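Local coordinates for vascular protein tyrosine phosphatase 1 (Rattus norvegicus, PDB 3I36) that probably removes phosphate from phosphotyrosine in protein substrates, through the catalytic domain of a membrane-spanning receptor-type tyrosine phosphatase, at residues A[77-85]-A[279-287]; A[97-105]-A[113-121]. All coordinates share one frame; numbering follows the deposited sequence.

Overall arrangement
Interaction 1 and interaction 2 adjoin within the phosphatase catalytic domain, their centres about 10 Å apart, and interaction 2 is nested inside the long loop of chain that interaction 1 closes. They touch directly: Asn-101 of interaction 2 reaches interaction 1 twice, ND2 lying 2.7 Å from Val-79 O, a probable hydrogen bond, and OD1 accepting from Arg-283 NH1, and Pro-81 CD packs 3.0 Å from Tyr-99 OH. Both border the probable phosphate-binding loop. In interaction 1 the side chain of Val-79 comes within about 4 Å of that of Val-248. In interaction 2 the side chain of Gln-118 is about 8 Å from that of Cys-244, the likely phosphocysteine nucleophile.

Interaction 1 (A[77-85]-A[279-287])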
ATOM      1  N   ASN A  77       9.923   9.776  10.991  1.00 12.74           N
ATOM      2  CA  ASN A  77       9.472   9.942  12.366  1.00 15.94           C
ATOM      3  C   ASN A  77       8.018  10.388  12.467  1.00 15.62           C
ATOM      4  O   ASN A  77       7.382  10.235  13.509  1.00 20.98           O
ATOM      5  CB  ASN A  77      10.373  10.941  13.093  1.00 26.37           C
ATOM      6  CG  ASN A  77      10.161  10.922  14.589  1.00 41.64           C
ATOM      7  OD1 ASN A  77       9.821   9.886  15.165  1.00 40.82           O
ATOM      8  ND2 ASN A  77      10.353  12.072  15.231  1.00 47.35           N
ATOM      9  N   ASN A  78       7.491  10.939  11.383  1.00 14.01           N
ATOM     10  CA  ASN A  78       6.109  11.404  11.382  1.00 14.01           C
ATOM     11  C   ASN A  78       5.191  10.482  10.595  1.00 13.62           C
ATOM     12  O   ASN A  78       4.061  10.834  10.263  1.00 15.91           O
ATOM     13  CB  ASN A  78       6.010  12.837  10.859  1.00 19.37           C
ATOM     14  CG  ASN A  78       6.390  12.953   9.397  1.00 28.01           C
ATOM     15  OD1 ASN A  78       7.053  12.074   8.835  1.00 24.20           O
ATOM     16  ND2 ASN A  78       5.973  14.052   8.767  1.00 35.01           N
ATOM     17  N   VAL A  79       5.684   9.295  10.281  1.00 12.74           N
ATOM     18  CA  VAL A  79       4.814   8.281   9.724  1.00 12.56           C
ATOM     19  C   VAL A  79       4.860   7.064  10.614  1.00 12.58           C
ATOM     20  O   VAL A  79       5.703   6.177  10.459  1.00 12.56           O
ATOM     21  CB  VAL A  79       5.198   7.920   8.295  1.00 16.11           C
ATOM     22  CG1 VAL A  79       4.256   6.856   7.770  1.00 18.16           C
ATOM     23  CG2 VAL A  79       5.150   9.179   7.412  1.00 15.30           C
ATOM     24  N   LEU A  80       3.968   7.058  11.592  1.00 14.33           N
ATOM     25  CA  LEU A  80       3.986   6.030  12.612  1.00 14.16           C
ATOM     26  C   LEU A  80       2.677   5.285  12.577  1.00 14.44           C
ATOM     27  O   LEU A  80       1.618   5.895  12.496  1.00 11.88           O
ATOM     28  CB  LEU A  80       4.143   6.656  13.989  1.00 14.54           C
ATOM     29  CG  LEU A  80       5.338   7.591  14.101  1.00 16.04           C
ATOM     30  CD1 LEU A  80       5.402   8.129  15.516  1.00 18.13           C
ATOM     31  CD2 LEU A  80       6.630   6.858  13.741  1.00 13.33           C
ATOM     32  N   PRO A  81       2.753   3.962  12.690  1.00 13.72           N
ATOM     33  CA  PRO A  81       1.548   3.137  12.669  1.00 13.03           C
ATOM     34  C   PRO A  81       0.725   3.385  13.929  1.00 13.81           C
ATOM     35  O   PRO A  81       1.272   3.436  15.032  1.00 13.39           O
ATOM     36  CB  PRO A  81       2.107   1.716  12.681  1.00 12.42           C
ATOM     37  CG  PRO A  81       3.479   1.853  13.383  1.00 10.41           C
ATOM     38  CD  PRO A  81       3.983   3.157  12.786  1.00  9.30           C
ATOM     39  N   TYR A  82      -0.585   3.527  13.771  1.00 14.88           N
ATOM     40  CA  TYR A  82      -1.459   3.574  14.927  1.00 15.32           C
ATOM     41  C   TYR A  82      -1.500   2.199  15.571  1.00 13.79           C
ATOM     42  O   TYR A  82      -1.517   1.181  14.882  1.00 12.25           O
ATOM     43  CB  TYR A  82      -2.875   4.003  14.528  1.00 12.02           C
ATOM     44  CG  TYR A  82      -2.891   5.343  13.854  1.00 14.01           C
ATOM     45  CD1 TYR A  82      -2.246   6.430  14.435  1.00 11.45           C
ATOM     46  CD2 TYR A  82      -3.552   5.533  12.642  1.00 14.70           C
ATOM     47  CE1 TYR A  82      -2.241   7.669  13.827  1.00 17.04           C
ATOM     48  CE2 TYR A  82      -3.557   6.778  12.021  1.00 14.05           C
ATOM     49  CZ  TYR A  82      -2.900   7.839  12.620  1.00 11.31           C
ATOM     50  OH  TYR A  82      -2.898   9.076  12.035  1.00 14.83           O
ATOM     51  N   ASP A  83      -1.503   2.186  16.896  1.00 13.76           N
ATOM     52  CA  ASP A  83      -1.551   0.945  17.656  1.00 15.86           C
ATOM     53  C   ASP A  83      -2.768   0.128  17.274  1.00 14.54           C
ATOM     54  O   ASP A  83      -2.727  -1.097  17.232  1.00 14.63           O
ATOM     55  CB  ASP A  83      -1.629   1.265  19.140  1.00 10.29           C
ATOM     56  CG  ASP A  83      -0.375   1.943  19.647  1.00 14.49           C
ATOM     57  OD1 ASP A  83       0.711   1.547  19.194  1.00 14.89           O
ATOM     58  OD2 ASP A  83      -0.472   2.879  20.470  1.00 16.76           O
ATOM     59  N   ILE A  84      -3.864   0.814  17.005  1.00 12.10           N
ATOM     60  CA  ILE A  84      -5.122   0.116  16.805  1.00 11.44           C
ATOM     61  C   ILE A  84      -5.105  -0.798  15.575  1.00 13.05           C
ATOM     62  O   ILE A  84      -5.897  -1.727  15.474  1.00 15.64           O
ATOM     63  CB  ILE A  84      -6.292   1.118  16.700  1.00 13.08           C
ATOM     64  CG1 ILE A  84      -7.632   0.403  16.873  1.00 16.56           C
ATOM     65  CG2 ILE A  84      -6.217   1.893  15.392  1.00 11.81           C
ATOM     66  CD1 ILE A  84      -8.772   1.349  17.169  1.00 17.02           C
ATOM     67  N   SER A  85      -4.194  -0.535  14.647  1.00 12.24           N
ATOM     68  CA  SER A  85      -4.202  -1.235  13.376  1.00  8.86           C
ATOM     69  C   SER A  85      -2.827  -1.773  13.026  1.00  7.81           C
ATOM     70  O   SER A  85      -2.639  -2.350  11.958  1.00 10.59           O
ATOM     71  CB  SER A  85      -4.635  -0.265  12.270  1.00 15.19           C
ATOM     72  OG  SER A  85      -3.777   0.873  12.266  1.00 11.45           O
ATOM     73  N   LEU A 279      -8.872   4.566   5.361  1.00 12.95           N
ATOM     74  CA  LEU A 279      -7.423   4.401   5.341  1.00 13.37           C
ATOM     75  C   LEU A 279      -6.768   5.220   6.438  1.00 13.03           C
ATOM     76  O   LEU A 279      -5.913   4.716   7.162  1.00 11.78           O
ATOM     77  CB  LEU A 279      -6.843   4.763   3.978  1.00  9.22           C
ATOM     78  CG  LEU A 279      -7.356   3.885   2.831  1.00  9.78           C
ATOM     79  CD1 LEU A 279      -6.664   4.315   1.545  1.00 10.65           C
ATOM     80  CD2 LEU A 279      -7.119   2.407   3.122  1.00  9.81           C
ATOM     81  N   ARG A 280      -7.179   6.478   6.568  1.00 10.58           N
ATOM     82  CA  ARG A 280      -6.608   7.348   7.594  1.00 10.06           C
ATOM     83  C   ARG A 280      -6.872   6.855   9.014  1.00 12.94           C
ATOM     84  O   ARG A 280      -6.100   7.147   9.921  1.00 14.96           O
ATOM     85  CB  ARG A 280      -7.159   8.760   7.478  1.00 12.71           C
ATOM     86  CG  ARG A 280      -6.734   9.485   6.225  1.00 13.38           C
ATOM     87  CD  ARG A 280      -5.284   9.942   6.289  1.00 12.01           C
ATOM     88  NE  ARG A 280      -4.990  10.566   5.014  1.00 13.96           N
ATOM     89  CZ  ARG A 280      -5.313  11.814   4.709  1.00 14.89           C
ATOM     90  NH1 ARG A 280      -5.894  12.593   5.617  1.00 12.71           N
ATOM     91  NH2 ARG A 280      -5.052  12.283   3.490  1.00 14.58           N
ATOM     92  N   MET A 281      -7.963   6.129   9.207  1.00 12.22           N
ATOM     93  CA  MET A 281      -8.253   5.544  10.508  1.00 13.63           C
ATOM     94  C   MET A 281      -7.336   4.363  10.781  1.00 12.44           C
ATOM     95  O   MET A 281      -7.352   3.797  11.878  1.00 13.20           O
ATOM     96  CB  MET A 281      -9.715   5.098  10.589  1.00 10.15           C
ATOM     97  CG  MET A 281     -10.693   6.245  10.689  1.00 11.36           C
ATOM     98  SD  MET A 281     -10.383   7.181  12.189  1.00 16.31           S
ATOM     99  CE  MET A 281     -10.601   5.905  13.432  1.00 17.17           C
ATOM    100  N   HIS A 282      -6.546   3.971   9.785  1.00 15.68           N
ATOM    101  CA  HIS A 282      -5.659   2.817   9.955  1.00 11.26           C
ATOM    102  C   HIS A 282      -4.180   3.149   9.893  1.00  9.89           C
ATOM    103  O   HIS A 282      -3.350   2.416  10.411  1.00 12.06           O
ATOM    104  CB  HIS A 282      -6.013   1.733   8.948  1.00 12.28           C
ATOM    105  CG  HIS A 282      -7.300   1.056   9.268  1.00 12.56           C
ATOM    106  ND1 HIS A 282      -8.521   1.564   8.886  1.00 13.38           N
ATOM    107  CD2 HIS A 282      -7.562  -0.053   9.998  1.00 17.04           C
ATOM    108  CE1 HIS A 282      -9.480   0.779   9.337  1.00 16.07           C
ATOM    109  NE2 HIS A 282      -8.927  -0.207  10.017  1.00 14.84           N
ATOM    110  N   ARG A 283      -3.847   4.256   9.254  1.00 10.66           N
ATOM    111  CA  ARG A 283      -2.452   4.630   9.130  1.00 10.75           C
ATOM    112  C   ARG A 283      -2.478   6.090   8.771  1.00 14.07           C
ATOM    113  O   ARG A 283      -3.364   6.526   8.047  1.00 10.72           O
ATOM    114  CB  ARG A 283      -1.805   3.831   8.005  1.00 12.70           C
ATOM    115  CG  ARG A 283      -0.302   4.018   7.845  1.00 10.20           C
ATOM    116  CD  ARG A 283       0.241   2.889   6.962  1.00  8.56           C
ATOM    117  NE  ARG A 283       1.643   3.077   6.584  1.00 11.01           N
ATOM    118  CZ  ARG A 283       2.676   2.799   7.378  1.00 15.12           C
ATOM    119  NH1 ARG A 283       2.472   2.331   8.605  1.00 10.01           N
ATOM    120  NH2 ARG A 283       3.910   2.989   6.938  1.00 12.13           N
ATOM    121  N   PRO A 284      -1.525   6.857   9.293  1.00 13.20           N
ATOM    122  CA  PRO A 284      -1.502   8.281   8.991  1.00 10.73           C
ATOM    123  C   PRO A 284      -1.276   8.512   7.517  1.00 10.30           C
ATOM    124  O   PRO A 284      -0.682   7.673   6.822  1.00 10.80           O
ATOM    125  CB  PRO A 284      -0.261   8.774   9.759  1.00 16.92           C
ATOM    126  CG  PRO A 284       0.558   7.546   9.982  1.00 22.13           C
ATOM    127  CD  PRO A 284      -0.470   6.492  10.250  1.00 18.07           C
ATOM    128  N   LEU A 285      -1.777   9.649   7.049  1.00 11.52           N
ATOM    129  CA  LEU A 285      -1.354  10.230   5.785  1.00 12.92           C
ATOM    130  C   LEU A 285      -1.736   9.433   4.547  1.00 13.85           C
ATOM    131  O   LEU A 285      -1.297   9.762   3.453  1.00 12.88           O
ATOM    132  CB  LEU A 285       0.163  10.428   5.807  1.00  9.29           C
ATOM    133  CG  LEU A 285       0.632  11.453   6.830  1.00 11.03           C
ATOM    134  CD1 LEU A 285       2.129  11.417   6.963  1.00 13.24           C
ATOM    135  CD2 LEU A 285       0.140  12.856   6.431  1.00 14.05           C
ATOM    136  N   MET A 286      -2.524   8.376   4.708  1.00 14.24           N
ATOM    137  CA  MET A 286      -2.885   7.557   3.557  1.00 12.66           C
ATOM    138  C   MET A 286      -3.489   8.461   2.502  1.00 13.41           C
ATOM    139  O   MET A 286      -4.437   9.193   2.790  1.00  9.80           O
ATOM    140  CB  MET A 286      -3.869   6.463   3.955  1.00  9.84           C
ATOM    141  CG  MET A 286      -3.354   5.574   5.082  1.00 10.23           C
ATOM    142  SD  MET A 286      -1.721   4.908   4.698  1.00 12.78           S
ATOM    143  CE  MET A 286      -2.124   3.920   3.284  1.00 11.37           C
ATOM    144  N   VAL A 287      -2.921   8.419   1.296  1.00 11.38           N
ATOM    145  CA  VAL A 287      -3.230   9.382   0.243  1.00 10.99           C
ATOM    146  C   VAL A 287      -2.750  10.726   0.763  1.00 10.19           C
ATOM    147  O   VAL A 287      -3.489  11.510   1.363  1.00 11.09           O
ATOM    148  CB  VAL A 287      -4.733   9.403  -0.146  1.00 10.08           C
ATOM    149  CG1 VAL A 287      -4.959  10.304  -1.374  1.00  9.22           C
ATOM    150  CG2 VAL A 287      -5.203   7.989  -0.450  1.00 10.62           C
TER
HETATM  151  O   HOH W   1      -4.544   9.231  10.002  1.00 12.60           O
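Pro-81 and Arg-283 approach to 5.5 Å between CA atoms, and Ser-85 and His-282 come equally close, as an irregular loop passes the chain that leaves helix 272-280 and forms a type II turn from Arg-283 to Met-286. Tyr-82 turns its ring onto this chain, CG anti to its carbonyl carbon (chi1 -58°). Pro-284 CD lies over one face in a CH-pi contact, 3.9 Å from the Tyr-82 ring centroid and offset toward the rim, while Arg-280 O meets the ring edge 3.3 Å from Tyr-82 CE2. A water in the ring plane, 2.6 Å from Tyr-82 OH, links it to Arg-280 O. Replacing Tyr-82 by an alanine would probably open a gap beside Pro-284 and leave that water without its phenol partner. Val-79 divides its methyls: CG1 covers a face of the Arg-283 guanidinium, 4.0 Å from Arg-283 NH2, and CG2 meets Leu-285 CD1 at 3.8 Å. Pro-81 CB sits at the guanidinium edge. Ser-85 OG lies 2.5 Å from His-282 O, a very short and doubtful bond, since its single proton has a second acceptor within reach. The extended Arg-283 side chain gives NE to Gly-247 O, NH2 to Ala-246 O and NH1 to Asn-101 OD1; its buried guanidinium thus has polar partners for all three nitrogens and a methyl over one face, consistent with a second-shell residue that positions the substrate-binding loop.

Interaction 2 (A[97-105]-A[113-121]); sequences DDYINANYM and DFIATQGPL
Asn-103 and Ala-116 face each other as an antiparallel hydrogen-bonded pair, Asn-103 N to Ala-116 O and Ala-116 N to Asn-103 O, both 2.8 Å. Met-105 and Phe-114 form the next such pair, and between and beyond them Tyr-104 with Ile-115 and Ala-102 with Thr-117 are non-hydrogen-bonded. Apolar contacts form on both faces. Met-105, bent at chi2 and chi3, presses CG to within 3.4 Å of Ala-116 CB, tighter than usual packing, on the face covered by helix 249-267. On the other face Tyr-104 and Ile-115 lie side by side and point the same way, Tyr-104 CD1 3.8 Å from Ile-115 CG1, while Ile-115 CG2 reaches diagonally to Ala-102 CB at 3.7 Å. The two strands are a beta hairpin at the border of the mixed central sheet of the phosphatase domain; strand 114-117 runs parallel to 240-243, the strand that leads into the loop bearing Cys-244. Polar side-chain contacts gather where the chain turns a corner at Asn-101, the centre of an inverse gamma turn. Thr-117 holds OG1 anti to its own N (chi1 -170°) and donates it to Asn-101 O over 2.6 Å, from 35° above the carbonyl plane; Gln-118 N adds a weak bond to the same oxygen. The amides of Asn-101 and Gln-118 stack with planes 20° apart although the side chains cross at about a right angle, Gln-118 OE1 lying 3.3 Å from Asn-101 CB. Neither amide bonds the other: Asn-101 ND2 donates to Val-79 O, Gln-118 OE1 accepts from Arg-75 N.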
ATOM      1  N   ASP A  97      10.009  -6.624  19.772  1.00 17.22           N
ATOM      2  CA  ASP A  97      10.190  -7.500  18.619  1.00 17.86           C
ATOM      3  C   ASP A  97       8.918  -7.533  17.774  1.00 14.72           C
ATOM      4  O   ASP A  97       8.949  -7.923  16.619  1.00 17.05           O
ATOM      5  CB  ASP A  97      10.482  -8.921  19.072  1.00 20.65           C
ATOM      6  CG  ASP A  97      11.832  -9.063  19.719  1.00 26.47           C
ATOM      7  OD1 ASP A  97      12.664  -8.133  19.608  1.00 29.14           O
ATOM      8  OD2 ASP A  97      12.048 -10.122  20.331  1.00 33.57           O
ATOM      9  N   ASP A  98       7.792  -7.145  18.356  1.00 15.67           N
ATOM     10  CA  ASP A  98       6.533  -7.261  17.631  1.00 13.27           C
ATOM     11  C   ASP A  98       6.379  -6.127  16.631  1.00 17.13           C
ATOM     12  O   ASP A  98       5.441  -6.092  15.832  1.00 15.29           O
ATOM     13  CB  ASP A  98       5.338  -7.316  18.597  1.00 14.02           C
ATOM     14  CG  ASP A  98       4.950  -5.947  19.171  1.00 19.04           C
ATOM     15  OD1 ASP A  98       5.525  -4.898  18.802  1.00 16.71           O
ATOM     16  OD2 ASP A  98       4.029  -5.924  20.007  1.00 23.97           O
ATOM     17  N   TYR A  99       7.334  -5.214  16.647  1.00 14.68           N
ATOM     18  CA  TYR A  99       7.099  -3.936  16.007  1.00 14.92           C
ATOM     19  C   TYR A  99       7.568  -3.888  14.578  1.00 12.45           C
ATOM     20  O   TYR A  99       8.700  -4.257  14.258  1.00 15.22           O
ATOM     21  CB  TYR A  99       7.757  -2.783  16.759  1.00 10.89           C
ATOM     22  CG  TYR A  99       7.425  -1.494  16.078  1.00 10.41           C
ATOM     23  CD1 TYR A  99       6.213  -0.858  16.327  1.00 13.63           C
ATOM     24  CD2 TYR A  99       8.283  -0.941  15.135  1.00 12.41           C
ATOM     25  CE1 TYR A  99       5.872   0.306  15.674  1.00 13.52           C
ATOM     26  CE2 TYR A  99       7.957   0.243  14.479  1.00 11.63           C
ATOM     27  CZ  TYR A  99       6.738   0.854  14.759  1.00 12.19           C
ATOM     28  OH  TYR A  99       6.390   2.007  14.118  1.00 11.00           O
ATOM     29  N   ILE A 100       6.683  -3.397  13.723  1.00 10.86           N
ATOM     30  CA  ILE A 100       7.074  -3.024  12.383  1.00 10.88           C
ATOM     31  C   ILE A 100       6.197  -1.861  11.981  1.00 11.23           C
ATOM     32  O   ILE A 100       5.032  -1.759  12.397  1.00 12.53           O
ATOM     33  CB  ILE A 100       6.912  -4.186  11.394  1.00  9.69           C
ATOM     34  CG1 ILE A 100       7.404  -3.764   9.995  1.00 12.89           C
ATOM     35  CG2 ILE A 100       5.450  -4.648  11.387  1.00 10.40           C
ATOM     36  CD1 ILE A 100       7.757  -4.941   9.085  1.00 11.50           C
ATOM     37  N   ASN A 101       6.764  -0.956  11.204  1.00 10.90           N
ATOM     38  CA  ASN A 101       6.010   0.188  10.770  1.00  8.56           C
ATOM     39  C   ASN A 101       5.096  -0.247   9.641  1.00 11.21           C
ATOM     40  O   ASN A 101       5.471  -0.207   8.470  1.00 10.32           O
ATOM     41  CB  ASN A 101       6.919   1.308  10.307  1.00  9.70           C
ATOM     42  CG  ASN A 101       6.156   2.593  10.121  1.00 12.83           C
ATOM     43  OD1 ASN A 101       5.122   2.610   9.446  1.00 13.73           O
ATOM     44  ND2 ASN A 101       6.632   3.668  10.742  1.00 10.90           N
ATOM     45  N   ALA A 102       3.913  -0.705  10.026  1.00  8.59           N
ATOM     46  CA  ALA A 102       2.957  -1.295   9.100  1.00  9.59           C
ATOM     47  C   ALA A 102       1.614  -1.338   9.789  1.00  6.74           C
ATOM     48  O   ALA A 102       1.528  -1.520  11.009  1.00 11.05           O
ATOM     49  CB  ALA A 102       3.385  -2.716   8.710  1.00  7.56           C
ATOM     50  N   ASN A 103       0.554  -1.181   9.008  1.00 11.22           N
ATOM     51  CA  ASN A 103      -0.790  -1.313   9.544  1.00  7.96           C
ATOM     52  C   ASN A 103      -1.623  -2.128   8.589  1.00  6.46           C
ATOM     53  O   ASN A 103      -1.437  -2.047   7.375  1.00  8.07           O
ATOM     54  CB  ASN A 103      -1.462   0.051   9.671  1.00  8.76           C
ATOM     55  CG  ASN A 103      -0.772   0.930  10.664  1.00 10.41           C
ATOM     56  OD1 ASN A 103      -1.067   0.897  11.867  1.00 15.43           O
ATOM     57  ND2 ASN A 103       0.153   1.724  10.176  1.00  6.41           N
ATOM     58  N   TYR A 104      -2.559  -2.882   9.148  1.00  9.54           N
ATOM     59  CA  TYR A 104      -3.567  -3.536   8.339  1.00  9.65           C
ATOM     60  C   TYR A 104      -4.466  -2.452   7.803  1.00 14.39           C
ATOM     61  O   TYR A 104      -4.917  -1.597   8.548  1.00 14.61           O
ATOM     62  CB  TYR A 104      -4.395  -4.478   9.186  1.00 10.85           C
ATOM     63  CG  TYR A 104      -3.585  -5.581   9.780  1.00 12.66           C
ATOM     64  CD1 TYR A 104      -3.195  -6.674   9.016  1.00 17.89           C
ATOM     65  CD2 TYR A 104      -3.207  -5.537  11.113  1.00 18.83           C
ATOM     66  CE1 TYR A 104      -2.438  -7.699   9.577  1.00 19.70           C
ATOM     67  CE2 TYR A 104      -2.468  -6.544  11.676  1.00 24.83           C
ATOM     68  CZ  TYR A 104      -2.087  -7.624  10.908  1.00 24.21           C
ATOM     69  OH  TYR A 104      -1.337  -8.617  11.492  1.00 24.70           O
ATOM     70  N   MET A 105      -4.736  -2.500   6.509  1.00 11.75           N
ATOM     71  CA  MET A 105      -5.631  -1.540   5.901  1.00 10.61           C
ATOM     72  C   MET A 105      -6.778  -2.329   5.320  1.00 12.44           C
ATOM     73  O   MET A 105      -6.566  -3.322   4.611  1.00 13.31           O
ATOM     74  CB  MET A 105      -4.911  -0.765   4.796  1.00 11.93           C
ATOM     75  CG  MET A 105      -3.503  -0.366   5.177  1.00 12.15           C
ATOM     76  SD  MET A 105      -3.463   0.847   6.512  1.00 18.62           S
ATOM     77  CE  MET A 105      -4.671   1.971   5.803  1.00 17.97           C
ATOM     78  N   ASP A 113      -7.332  -6.847   4.253  1.00 11.78           N
ATOM     79  CA  ASP A 113      -7.003  -7.109   2.852  1.00 13.85           C
ATOM     80  C   ASP A 113      -5.610  -6.642   2.519  1.00 12.26           C
ATOM     81  O   ASP A 113      -4.968  -7.175   1.619  1.00 12.91           O
ATOM     82  CB  ASP A 113      -7.987  -6.410   1.927  1.00 11.48           C
ATOM     83  CG  ASP A 113      -9.336  -7.069   1.939  1.00 15.47           C
ATOM     84  OD1 ASP A 113     -10.278  -6.457   1.414  1.00 14.73           O
ATOM     85  OD2 ASP A 113      -9.440  -8.192   2.490  1.00 12.66           O
ATOM     86  N   PHE A 114      -5.154  -5.618   3.225  1.00 13.20           N
ATOM     87  CA  PHE A 114      -3.866  -5.032   2.921  1.00 10.85           C
ATOM     88  C   PHE A 114      -3.055  -4.866   4.174  1.00  9.24           C
ATOM     89  O   PHE A 114      -3.592  -4.736   5.258  1.00 10.31           O
ATOM     90  CB  PHE A 114      -4.032  -3.633   2.319  1.00 11.50           C
ATOM     91  CG  PHE A 114      -4.689  -3.626   0.985  1.00 14.45           C
ATOM     92  CD1 PHE A 114      -6.052  -3.430   0.878  1.00 10.81           C
ATOM     93  CD2 PHE A 114      -3.944  -3.823  -0.171  1.00 16.12           C
ATOM     94  CE1 PHE A 114      -6.664  -3.412  -0.362  1.00 12.40           C
ATOM     95  CE2 PHE A 114      -4.556  -3.808  -1.415  1.00 12.76           C
ATOM     96  CZ  PHE A 114      -5.912  -3.596  -1.505  1.00 12.95           C
ATOM     97  N   ILE A 115      -1.750  -4.836   3.994  1.00  9.89           N
ATOM     98  CA  ILE A 115      -0.877  -4.257   4.986  1.00  9.13           C
ATOM     99  C   ILE A 115      -0.182  -3.123   4.281  1.00 10.11           C
ATOM    100  O   ILE A 115       0.432  -3.318   3.229  1.00 11.94           O
ATOM    101  CB  ILE A 115       0.154  -5.241   5.468  1.00  9.68           C
ATOM    102  CG1 ILE A 115      -0.524  -6.317   6.309  1.00 10.86           C
ATOM    103  CG2 ILE A 115       1.237  -4.504   6.269  1.00  9.59           C
ATOM    104  CD1 ILE A 115       0.371  -7.487   6.608  1.00 12.40           C
ATOM    105  N   ALA A 116      -0.315  -1.924   4.828  1.00  8.67           N
ATOM    106  CA  ALA A 116       0.451  -0.805   4.316  1.00  9.76           C
ATOM    107  C   ALA A 116       1.677  -0.681   5.198  1.00 10.13           C
ATOM    108  O   ALA A 116       1.581  -0.638   6.420  1.00  9.62           O
ATOM    109  CB  ALA A 116      -0.362   0.484   4.354  1.00  8.09           C
ATOM    110  N   THR A 117       2.836  -0.628   4.576  1.00 10.05           N
ATOM    111  CA  THR A 117       4.052  -0.541   5.347  1.00 14.53           C
ATOM    112  C   THR A 117       5.037   0.360   4.633  1.00 15.93           C
ATOM    113  O   THR A 117       4.872   0.654   3.453  1.00 11.21           O
ATOM    114  CB  THR A 117       4.648  -1.944   5.581  1.00 10.25           C
ATOM    115  OG1 THR A 117       5.707  -1.855   6.537  1.00  9.28           O
ATOM    116  CG2 THR A 117       5.186  -2.533   4.277  1.00 11.18           C
ATOM    117  N   GLN A 118       6.059   0.804   5.355  1.00 10.81           N
ATOM    118  CA  GLN A 118       7.077   1.642   4.765  1.00 12.01           C
ATOM    119  C   GLN A 118       8.037   0.775   3.964  1.00 10.79           C
ATOM    120  O   GLN A 118       8.110  -0.442   4.159  1.00 11.51           O
ATOM    121  CB  GLN A 118       7.855   2.329   5.871  1.00  9.46           C
ATOM    122  CG  GLN A 118       8.657   1.341   6.688  1.00 11.41           C
ATOM    123  CD  GLN A 118       9.315   1.974   7.896  1.00 14.11           C
ATOM    124  OE1 GLN A 118       8.938   3.064   8.331  1.00 14.07           O
ATOM    125  NE2 GLN A 118      10.286   1.277   8.462  1.00 12.41           N
ATOM    126  N   GLY A 119       8.789   1.399   3.072  1.00 10.58           N
ATOM    127  CA  GLY A 119       9.869   0.686   2.417  1.00  9.44           C
ATOM    128  C   GLY A 119      10.829   0.347   3.536  1.00 15.33           C
ATOM    129  O   GLY A 119      11.200   1.226   4.318  1.00 14.31           O
ATOM    130  N   PRO A 120      11.218  -0.928   3.642  1.00 14.11           N
ATOM    131  CA  PRO A 120      11.979  -1.282   4.838  1.00 11.09           C
ATOM    132  C   PRO A 120      13.371  -0.680   4.840  1.00 12.29           C
ATOM    133  O   PRO A 120      13.927  -0.317   3.803  1.00 13.87           O
ATOM    134  CB  PRO A 120      12.075  -2.807   4.749  1.00 14.90           C
ATOM    135  CG  PRO A 120      11.870  -3.105   3.294  1.00 14.75           C
ATOM    136  CD  PRO A 120      10.845  -2.121   2.867  1.00 13.17           C
ATOM    137  N   LEU A 121      13.921  -0.600   6.039  1.00 11.32           N
ATOM    138  CA  LEU A 121      15.254  -0.042   6.270  1.00 10.40           C
ATOM    139  C   LEU A 121      16.248  -1.172   6.406  1.00 12.75           C
ATOM    140  O   LEU A 121      15.854  -2.320   6.584  1.00 15.96           O
ATOM    141  CB  LEU A 121      15.226   0.735   7.578  1.00 11.26           C
ATOM    142  CG  LEU A 121      14.287   1.947   7.560  1.00 12.67           C
ATOM    143  CD1 LEU A 121      13.795   2.254   8.966  1.00 12.25           C
ATOM    144  CD2 LEU A 121      15.000   3.159   6.954  1.00 18.61           C
TER